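Uncharacterized protein (Bacteroides ovatus CL02T12C04, PDB 6PTM) probably acts as an exo-carrageenase of glycoside hydrolase family 42, removing units from the ends of carrageenan chains. Local coordinates at residues Gly603-Asn607 and Asn608-Trp612; Ser459-Pro462 and Asp463-Met466; Gly408-Leu411 and Glu412-Thr415. All blocks are in the same frame, centred on the assembly; numbering follows the deposited sequence.

How the contacts relate
Along the chain the order is contact 3, contact 2, contact 1, one in series after another. Contact 3 opens helix 411-417, contact 2 leads from helix 448-460 toward strand 466-471, and contact 1 leads from helix 602-607 toward strand 614-617. The centres of contacts 1 and 2 lie about 13 Å apart, as do those of 2 and 3, while 1 and 3 are about 17 Å apart. Contact 1 adjoins the five-stranded parallel sheet that includes 564-567 and 614-617. A probable hydrogen bond from N608 to V460, and K464 reaching T415 O, link the C-terminal ends of helices 602-607, 448-460 and 411-417 and set the loop after helix 602-607 against the other two.

Contact 1 (Gly603-Asn607 and Asn608-Trp612); sequences GILKN and NPHEW
The C-terminal end of helix 602-607 meets the loop that carries the chain on to strand 614-617, a loop with inverse gamma turns centred on H610 and E611; here H610 reaches back to L605, and W612 lies against I604 and L605. H610 NE2 donates to L605 O over 2.6 Å, and the N-H...O angle of 175° makes the bond nearly straight. The oxygen lies in the imidazole plane, at the ring edge, while the nitrogen lies in the carbonyl plane and uses a lone pair of L605 O. At the other ring nitrogen, ND1 is hydrogen-bonded to a carboxylate oxygen of E637. The two bonds together fix the rotation of the ring. With both nitrogens facing acceptors, the arrangement is consistent with a doubly protonated, positively charged imidazole, which the carboxylate would probably stabilise.

N608 is the first residue to leave helical geometry, and its N donates to I604 O at 2.9 Å, though the angle of 142° shows a more bent bond. Within the last turn, N607 ND2 reaches G603 O at 2.8 Å, the acceptor lying close to the amide plane. With CG of N608 beside its own backbone N (chi1 -66°), the amide is carried past I604, and its ND2 finds V460 O at the end of helix 448-460.

Packing against the indole completes the contact. Y634 meets the W612 ring with its plane inclined, and R565 of strand 564-567 touches both I604 and W612. I604 crosses the indole obliquely and L605 at about a right angle, both at its six-membered ring: I604 CG2 lies 4.1 Å from W612 CH2, and L605 CD1 lies 3.8 Å from W612 CZ2.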
ATOM      1  N   GLY A 603     -16.079  -6.928 -12.126  1.00 15.00           N
ATOM      2  CA  GLY A 603     -16.280  -5.490 -11.878  1.00 15.63           C
ATOM      3  C   GLY A 603     -15.383  -4.625 -12.742  1.00 14.56           C
ATOM      4  O   GLY A 603     -15.834  -3.605 -13.274  1.00 14.62           O
ATOM      5  N   ILE A 604     -14.132  -5.013 -12.914  1.00 13.93           N
ATOM      6  CA  ILE A 604     -13.195  -4.296 -13.813  1.00 13.75           C
ATOM      7  C   ILE A 604     -13.707  -4.377 -15.260  1.00 14.55           C
ATOM      8  O   ILE A 604     -13.694  -3.332 -15.972  1.00 14.26           O
ATOM      9  CB  ILE A 604     -11.767  -4.851 -13.612  1.00 14.52           C
ATOM     10  CG1 ILE A 604     -11.181  -4.380 -12.279  1.00 14.85           C
ATOM     11  CG2 ILE A 604     -10.848  -4.495 -14.759  1.00 13.11           C
ATOM     12  CD1 ILE A 604      -9.931  -5.138 -11.824  1.00 14.90           C
ATOM     13  N   LEU A 605     -14.113  -5.556 -15.728  1.00 15.17           N
ATOM     14  CA  LEU A 605     -14.565  -5.686 -17.140  1.00 16.65           C
ATOM     15  C   LEU A 605     -15.814  -4.822 -17.305  1.00 17.18           C
ATOM     16  O   LEU A 605     -15.972  -4.189 -18.365  1.00 18.40           O
ATOM     17  CB  LEU A 605     -14.832  -7.154 -17.497  1.00 17.16           C
ATOM     18  CG  LEU A 605     -13.667  -7.890 -18.162  1.00 19.79           C
ATOM     19  CD1 LEU A 605     -12.426  -7.850 -17.290  1.00 22.86           C
ATOM     20  CD2 LEU A 605     -14.028  -9.330 -18.387  1.00 23.25           C
ATOM     21  N   LYS A 606     -16.689  -4.770 -16.308  1.00 17.43           N
ATOM     22  CA  LYS A 606     -17.955  -4.014 -16.491  1.00 18.85           C
ATOM     23  C   LYS A 606     -17.740  -2.510 -16.349  1.00 17.54           C
ATOM     24  O   LYS A 606     -18.522  -1.785 -16.923  1.00 18.70           O
ATOM     25  CB  LYS A 606     -19.033  -4.490 -15.529  1.00 18.98           C
ATOM     26  CG  LYS A 606     -19.462  -5.904 -15.857  1.00 21.62           C
ATOM     27  CD  LYS A 606     -20.640  -6.389 -15.070  1.00 25.64           C
ATOM     28  CE  LYS A 606     -21.600  -7.114 -15.990  1.00 27.47           C
ATOM     29  NZ  LYS A 606     -22.263  -8.200 -15.245  1.00 30.20           N
ATOM     30  N   ASN A 607     -16.753  -2.048 -15.594  1.00 17.02           N
ATOM     31  CA  ASN A 607     -16.701  -0.611 -15.216  1.00 17.88           C
ATOM     32  C   ASN A 607     -15.512   0.121 -15.824  1.00 18.76           C
ATOM     33  O   ASN A 607     -15.524   1.327 -15.705  1.00 19.05           O
ATOM     34  CB  ASN A 607     -16.669  -0.467 -13.697  1.00 19.77           C
ATOM     35  CG  ASN A 607     -18.001  -0.893 -13.122  1.00 21.55           C
ATOM     36  OD1 ASN A 607     -18.967  -0.138 -13.219  1.00 20.57           O
ATOM     37  ND2 ASN A 607     -18.070  -2.106 -12.586  1.00 22.15           N
ATOM     38  N   ASN A 608     -14.492  -0.574 -16.337  1.00 18.06           N
ATOM     39  CA  ASN A 608     -13.206   0.050 -16.757  1.00 20.60           C
ATOM     40  C   ASN A 608     -12.994  -0.152 -18.261  1.00 20.68           C
ATOM     41  O   ASN A 608     -13.405  -1.170 -18.820  1.00 21.46           O
ATOM     42  CB  ASN A 608     -12.015  -0.515 -15.978  1.00 20.18           C
ATOM     43  CG  ASN A 608     -12.020  -0.189 -14.502  1.00 22.96           C
ATOM     44  OD1 ASN A 608     -12.950   0.445 -14.006  1.00 25.76           O
ATOM     45  ND2 ASN A 608     -11.006  -0.663 -13.782  1.00 20.79           N
ATOM     46  N   PRO A 609     -12.370   0.802 -18.990  1.00 23.12           N
ATOM     47  CA  PRO A 609     -12.038   0.552 -20.400  1.00 20.82           C
ATOM     48  C   PRO A 609     -11.117  -0.675 -20.544  1.00 20.55           C
ATOM     49  O   PRO A 609     -10.251  -0.889 -19.708  1.00 17.56           O
ATOM     50  CB  PRO A 609     -11.404   1.857 -20.900  1.00 22.52           C
ATOM     51  CG  PRO A 609     -11.237   2.760 -19.677  1.00 23.71           C
ATOM     52  CD  PRO A 609     -12.107   2.186 -18.569  1.00 23.06           C
ATOM     53  N   HIS A 610     -11.340  -1.481 -21.585  1.00 19.09           N
ATOM     54  CA  HIS A 610     -10.668  -2.787 -21.815  1.00 20.77           C
ATOM     55  C   HIS A 610      -9.304  -2.535 -22.466  1.00 21.47           C
ATOM     56  O   HIS A 610      -9.072  -2.987 -23.595  1.00 21.80           O
ATOM     57  CB  HIS A 610     -11.563  -3.717 -22.634  1.00 19.61           C
ATOM     58  CG  HIS A 610     -12.809  -4.099 -21.895  1.00 20.39           C
ATOM     59  ND1 HIS A 610     -13.783  -4.919 -22.440  1.00 20.19           N
ATOM     60  CD2 HIS A 610     -13.297  -3.704 -20.701  1.00 18.88           C
ATOM     61  CE1 HIS A 610     -14.771  -5.046 -21.584  1.00 19.41           C
ATOM     62  NE2 HIS A 610     -14.470  -4.364 -20.498  1.00 18.53           N
ATOM     63  N   GLU A 611      -8.444  -1.808 -21.769  1.00 21.51           N
ATOM     64  CA  GLU A 611      -7.143  -1.329 -22.304  1.00 20.26           C
ATOM     65  C   GLU A 611      -6.101  -2.407 -21.985  1.00 19.15           C
ATOM     66  O   GLU A 611      -5.170  -2.167 -21.160  1.00 18.36           O
ATOM     67  CB  GLU A 611      -6.855   0.055 -21.718  1.00 21.93           C
ATOM     68  CG  GLU A 611      -7.754   1.161 -22.253  1.00 22.21           C
ATOM     69  CD  GLU A 611      -7.610   2.527 -21.582  1.00 25.90           C
ATOM     70  OE1 GLU A 611      -6.859   2.655 -20.613  1.00 27.50           O
ATOM     71  OE2 GLU A 611      -8.280   3.468 -22.017  1.00 28.54           O
ATOM     72  N   TRP A 612      -6.251  -3.560 -22.619  1.00 16.82           N
ATOM     73  CA  TRP A 612      -5.310  -4.688 -22.527  1.00 18.18           C
ATOM     74  C   TRP A 612      -5.447  -5.593 -23.753  1.00 18.91           C
ATOM     75  O   TRP A 612      -6.412  -5.435 -24.529  1.00 18.07           O
ATOM     76  CB  TRP A 612      -5.550  -5.458 -21.228  1.00 18.48           C
ATOM     77  CG  TRP A 612      -6.965  -5.924 -21.091  1.00 18.63           C
ATOM     78  CD1 TRP A 612      -7.553  -6.978 -21.717  1.00 19.58           C
ATOM     79  CD2 TRP A 612      -7.956  -5.368 -20.224  1.00 19.37           C
ATOM     80  NE1 TRP A 612      -8.849  -7.109 -21.303  1.00 20.57           N
ATOM     81  CE2 TRP A 612      -9.122  -6.138 -20.383  1.00 19.54           C
ATOM     82  CE3 TRP A 612      -7.964  -4.295 -19.328  1.00 19.89           C
ATOM     83  CZ2 TRP A 612     -10.280  -5.887 -19.665  1.00 18.96           C
ATOM     84  CZ3 TRP A 612      -9.107  -4.049 -18.608  1.00 18.54           C
ATOM     85  CH2 TRP A 612     -10.254  -4.820 -18.802  1.00 20.56           C
TER

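Contact 2 (Ser459-Pro462 and Asp463-Met466); sequences SVSP and DKVM
S461 and K464 meet across the turn that follows helix 448-460, where K464 NZ donates to S461 OG at 2.9 Å. The lysine aliphatic chain runs alongside the serine, and the fit is tight: S461 CB and K464 CD are 3.5 Å apart, closer than usual for two carbons. Extension of the lysine beyond CG, with chi2, chi3 and chi4 all near 180°, carries the ammonium group the full length of the side chain to the hydroxyl. Its three N-H are shared among S461 OG and the carbonyls of T415, R416 and S418, S418 being the strongest partner. These carbonyls lie at the C-terminal end of helix 411-417 and just beyond it, where a positive charge would probably be stabilised by the helix dipole.

A water holds the backbone of the same turn. It donates to S461 O at a short 2.5 Å and accepts from K464 N at 2.8 Å, bridging two peptide groups. P462 O accepts a bond from K458 NZ of the preceding helix.

Farther out, S461 and V460 rest on T415, and V460 also touches E412 and R416. The turn thus lies against helix 411-417 as the chain leaves helix 448-460, and M466 enters strand 466-471 with backbone bonds to T502 and to A503, which begins strand 503-506.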
ATOM      1  N   SER A 459      -5.617  -1.622 -10.835  1.00 12.42           N
ATOM      2  CA  SER A 459      -6.476  -2.265 -11.863  1.00 12.35           C
ATOM      3  C   SER A 459      -7.936  -1.889 -11.596  1.00 12.56           C
ATOM      4  O   SER A 459      -8.674  -1.557 -12.558  1.00 12.15           O
ATOM      5  CB  SER A 459      -6.256  -3.754 -11.906  1.00 12.65           C
ATOM      6  OG  SER A 459      -4.922  -4.064 -12.375  1.00 14.31           O
ATOM      7  N   VAL A 460      -8.334  -1.919 -10.328  1.00 12.39           N
ATOM      8  CA  VAL A 460      -9.722  -1.607  -9.901  1.00 14.56           C
ATOM      9  C   VAL A 460     -10.019  -0.122 -10.136  1.00 14.93           C
ATOM     10  O   VAL A 460     -11.062   0.180 -10.793  1.00 15.95           O
ATOM     11  CB  VAL A 460      -9.969  -2.001  -8.438  1.00 13.38           C
ATOM     12  CG1 VAL A 460     -11.322  -1.478  -7.960  1.00 13.56           C
ATOM     13  CG2 VAL A 460      -9.898  -3.502  -8.266  1.00 13.60           C
ATOM     14  N   SER A 461      -9.124   0.765  -9.662  1.00 14.43           N
ATOM     15  CA  SER A 461      -9.290   2.244  -9.694  1.00 13.90           C
ATOM     16  C   SER A 461      -8.034   2.912 -10.206  1.00 14.78           C
ATOM     17  O   SER A 461      -7.163   3.265  -9.414  1.00 14.00           O
ATOM     18  CB  SER A 461      -9.612   2.772  -8.333  1.00 14.08           C
ATOM     19  OG  SER A 461     -10.865   2.283  -7.902  1.00 13.32           O
ATOM     20  N   PRO A 462      -7.852   3.080 -11.534  1.00 16.99           N
ATOM     21  CA  PRO A 462      -6.617   3.695 -12.031  1.00 17.82           C
ATOM     22  C   PRO A 462      -6.482   5.204 -11.775  1.00 17.76           C
ATOM     23  O   PRO A 462      -5.338   5.684 -11.874  1.00 18.69           O
ATOM     24  CB  PRO A 462      -6.629   3.391 -13.545  1.00 17.90           C
ATOM     25  CG  PRO A 462      -8.075   3.164 -13.855  1.00 18.73           C
ATOM     26  CD  PRO A 462      -8.717   2.582 -12.609  1.00 17.27           C
ATOM     27  N   ASP A 463      -7.563   5.919 -11.420  1.00 16.82           N
ATOM     28  CA  ASP A 463      -7.583   7.407 -11.496  1.00 18.33           C
ATOM     29  C   ASP A 463      -7.723   8.056 -10.114  1.00 15.70           C
ATOM     30  O   ASP A 463      -8.354   9.137  -9.998  1.00 16.43           O
ATOM     31  CB  ASP A 463      -8.686   7.868 -12.463  1.00 21.59           C
ATOM     32  CG  ASP A 463      -8.445   7.353 -13.880  1.00 25.10           C
ATOM     33  OD1 ASP A 463      -7.270   7.069 -14.223  1.00 26.23           O
ATOM     34  OD2 ASP A 463      -9.429   7.193 -14.616  1.00 30.58           O
ATOM     35  N   LYS A 464      -7.088   7.471  -9.122  1.00 13.32           N
ATOM     36  CA  LYS A 464      -7.159   7.885  -7.704  1.00 12.56           C
ATOM     37  C   LYS A 464      -5.767   7.998  -7.103  1.00 13.94           C
ATOM     38  O   LYS A 464      -4.860   7.232  -7.464  1.00 14.32           O
ATOM     39  CB  LYS A 464      -7.970   6.894  -6.864  1.00 12.38           C
ATOM     40  CG  LYS A 464      -9.435   6.820  -7.242  1.00 12.10           C
ATOM     41  CD  LYS A 464     -10.162   5.687  -6.516  1.00 11.88           C
ATOM     42  CE  LYS A 464     -11.580   5.525  -6.995  1.00 11.50           C
ATOM     43  NZ  LYS A 464     -12.188   4.336  -6.379  1.00 11.46           N
ATOM     44  N   VAL A 465      -5.617   8.996  -6.249  1.00 14.35           N
ATOM     45  CA  VAL A 465      -4.473   9.122  -5.329  1.00 13.69           C
ATOM     46  C   VAL A 465      -4.446   7.862  -4.460  1.00 13.88           C
ATOM     47  O   VAL A 465      -5.488   7.374  -4.026  1.00 15.39           O
ATOM     48  CB  VAL A 465      -4.609  10.429  -4.547  1.00 14.05           C
ATOM     49  CG1 VAL A 465      -3.830  10.480  -3.237  1.00 14.93           C
ATOM     50  CG2 VAL A 465      -4.236  11.585  -5.456  1.00 15.11           C
ATOM     51  N   MET A 466      -3.251   7.380  -4.186  1.00 13.42           N
ATOM     52  CA  MET A 466      -3.046   6.290  -3.224  1.00 13.20           C
ATOM     53  C   MET A 466      -2.321   6.828  -1.983  1.00 12.05           C
ATOM     54  O   MET A 466      -1.209   7.383  -2.094  1.00 10.84           O
ATOM     55  CB  MET A 466      -2.275   5.131  -3.854  1.00 13.87           C
ATOM     56  CG  MET A 466      -2.123   3.975  -2.873  1.00 15.46           C
ATOM     57  SD  MET A 466      -0.911   2.744  -3.450  1.00 17.63           S
ATOM     58  CE  MET A 466      -1.840   2.051  -4.819  1.00 17.54           C
TER
HETATM   59  O   HOH W   1      -5.549   5.159  -8.921  1.00 27.10           O

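Contact 3 (Gly408-Leu411 and Glu412-Thr415); sequences GIDL and EALT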
ATOM      1  N   GLY A 408     -13.821 -10.285   5.993  1.00 12.83           N
ATOM      2  CA  GLY A 408     -14.909  -9.408   5.509  1.00 13.29           C
ATOM      3  C   GLY A 408     -14.356  -8.253   4.675  1.00 13.51           C
ATOM      4  O   GLY A 408     -15.109  -7.315   4.323  1.00 13.03           O
ATOM      5  N   ILE A 409     -13.063  -8.310   4.362  1.00 13.03           N
ATOM      6  CA  ILE A 409     -12.388  -7.279   3.545  1.00 13.66           C
ATOM      7  C   ILE A 409     -12.388  -7.723   2.086  1.00 13.72           C
ATOM      8  O   ILE A 409     -11.638  -8.690   1.712  1.00 13.48           O
ATOM      9  CB  ILE A 409     -10.974  -7.007   4.088  1.00 14.47           C
ATOM     10  CG1 ILE A 409     -11.053  -6.490   5.523  1.00 15.61           C
ATOM     11  CG2 ILE A 409     -10.221  -6.058   3.177  1.00 15.03           C
ATOM     12  CD1 ILE A 409     -11.952  -5.272   5.743  1.00 16.85           C
ATOM     13  N   ASP A 410     -13.153  -6.979   1.297  1.00 13.43           N
ATOM     14  CA  ASP A 410     -13.289  -7.128  -0.170  1.00 13.57           C
ATOM     15  C   ASP A 410     -12.468  -5.995  -0.787  1.00 12.79           C
ATOM     16  O   ASP A 410     -12.983  -4.886  -0.874  1.00 12.40           O
ATOM     17  CB  ASP A 410     -14.768  -7.122  -0.559  1.00 13.31           C
ATOM     18  CG  ASP A 410     -15.078  -7.265  -2.049  1.00 13.75           C
ATOM     19  OD1 ASP A 410     -14.155  -7.083  -2.890  1.00 15.70           O
ATOM     20  OD2 ASP A 410     -16.246  -7.536  -2.366  1.00 13.80           O
ATOM     21  N   LEU A 411     -11.204  -6.236  -1.101  1.00 12.69           N
ATOM     22  CA  LEU A 411     -10.284  -5.142  -1.515  1.00 13.72           C
ATOM     23  C   LEU A 411     -10.853  -4.448  -2.762  1.00 12.77           C
ATOM     24  O   LEU A 411     -10.704  -3.215  -2.912  1.00 13.41           O
ATOM     25  CB  LEU A 411      -8.875  -5.705  -1.782  1.00 13.45           C
ATOM     26  CG  LEU A 411      -7.804  -4.671  -2.123  1.00 13.02           C
ATOM     27  CD1 LEU A 411      -7.768  -3.556  -1.105  1.00 14.30           C
ATOM     28  CD2 LEU A 411      -6.428  -5.312  -2.221  1.00 12.83           C
ATOM     29  N   GLU A 412     -11.426  -5.204  -3.691  1.00 12.65           N
ATOM     30  CA  GLU A 412     -11.968  -4.595  -4.923  1.00 12.61           C
ATOM     31  C   GLU A 412     -13.084  -3.623  -4.536  1.00 13.25           C
ATOM     32  O   GLU A 412     -13.045  -2.470  -4.969  1.00 13.38           O
ATOM     33  CB  GLU A 412     -12.574  -5.625  -5.863  1.00 12.49           C
ATOM     34  CG  GLU A 412     -13.273  -4.962  -7.021  1.00 12.45           C
ATOM     35  CD  GLU A 412     -13.624  -5.906  -8.165  1.00 14.15           C
ATOM     36  OE1 GLU A 412     -13.924  -7.066  -7.833  1.00 16.16           O
ATOM     37  OE2 GLU A 412     -13.625  -5.495  -9.359  1.00 13.17           O
ATOM     38  N   ALA A 413     -14.044  -4.078  -3.732  1.00 12.20           N
ATOM     39  CA  ALA A 413     -15.243  -3.260  -3.440  1.00 13.12           C
ATOM     40  C   ALA A 413     -14.793  -2.042  -2.626  1.00 12.06           C
ATOM     41  O   ALA A 413     -15.224  -0.930  -2.936  1.00 12.54           O
ATOM     42  CB  ALA A 413     -16.309  -4.073  -2.753  1.00 12.67           C
ATOM     43  N   LEU A 414     -13.922  -2.221  -1.639  1.00 12.67           N
ATOM     44  CA  LEU A 414     -13.544  -1.089  -0.758  1.00 13.29           C
ATOM     45  C   LEU A 414     -12.705  -0.103  -1.566  1.00 13.81           C
ATOM     46  O   LEU A 414     -12.865   1.098  -1.354  1.00 13.80           O
ATOM     47  CB  LEU A 414     -12.833  -1.587   0.498  1.00 13.79           C
ATOM     48  CG  LEU A 414     -13.693  -2.486   1.379  1.00 13.01           C
ATOM     49  CD1 LEU A 414     -12.939  -2.898   2.629  1.00 13.73           C
ATOM     50  CD2 LEU A 414     -14.988  -1.807   1.779  1.00 13.09           C
ATOM     51  N   THR A 415     -11.868  -0.591  -2.483  1.00 13.53           N
ATOM     52  CA  THR A 415     -11.037   0.294  -3.338  1.00 13.69           C
ATOM     53  C   THR A 415     -11.946   1.110  -4.270  1.00 13.37           C
ATOM     54  O   THR A 415     -11.818   2.360  -4.301  1.00 13.04           O
ATOM     55  CB  THR A 415      -9.973  -0.495  -4.090  1.00 13.68           C
ATOM     56  OG1 THR A 415      -9.079  -1.005  -3.095  1.00 14.62           O
ATOM     57  CG2 THR A 415      -9.272   0.404  -5.076  1.00 13.93           C
TER
HETATM   58  O   HOH W   2     -12.067  -8.481  -3.979  1.00 13.08           O
HETATM   59  O   HOH W   3     -15.658  -7.040  -5.492  1.00 20.68           O
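D410 caps helix 411-417 through A413, whose backbone N donates to D410 OD1 at 3.1 Å. This is an N-cap bond with an N-H...O angle of 163°, but the donor comes from above the carboxylate, 70° out of its plane. CG of D410 stands opposite its backbone N (chi1 180°), which folds the carboxylate over the first helical turn and brings OD2 within 3.5 Å of A413 CB.

The tightly packed part lies beyond the cap. D410 O accepts the first helical bond from L414 N at 2.9 Å. L411 O takes two donors from one residue, T415 OG1 at 2.7 Å and T415 N at 2.9 Å, which arrive from opposite faces of the carbonyl plane and tie the threonine hydroxyl to its own helix. I409 CD1 and L414 CD1 meet at 4.0 Å with the side chains crossing at about a right angle; I395 touches both, while L411 packs on F456 and M457 of helix 448-460.

The watered side faces E412. One water donates to D410 OD1 and accepts a weak bond from E412 N, and a second lies between D410 OD1 and E412 OE1. The two carboxylates are not in contact: D410 OD1 and E412 OE1 stand 4.9 Å apart.

Each acid has a further partner, D410 OD2 in a salt bridge with K570 and E412 OE2 in a bond from T601. The A413 N-H, the lysine and water together would probably stabilise D410 as a carboxylate despite its burial and the nearby like charge.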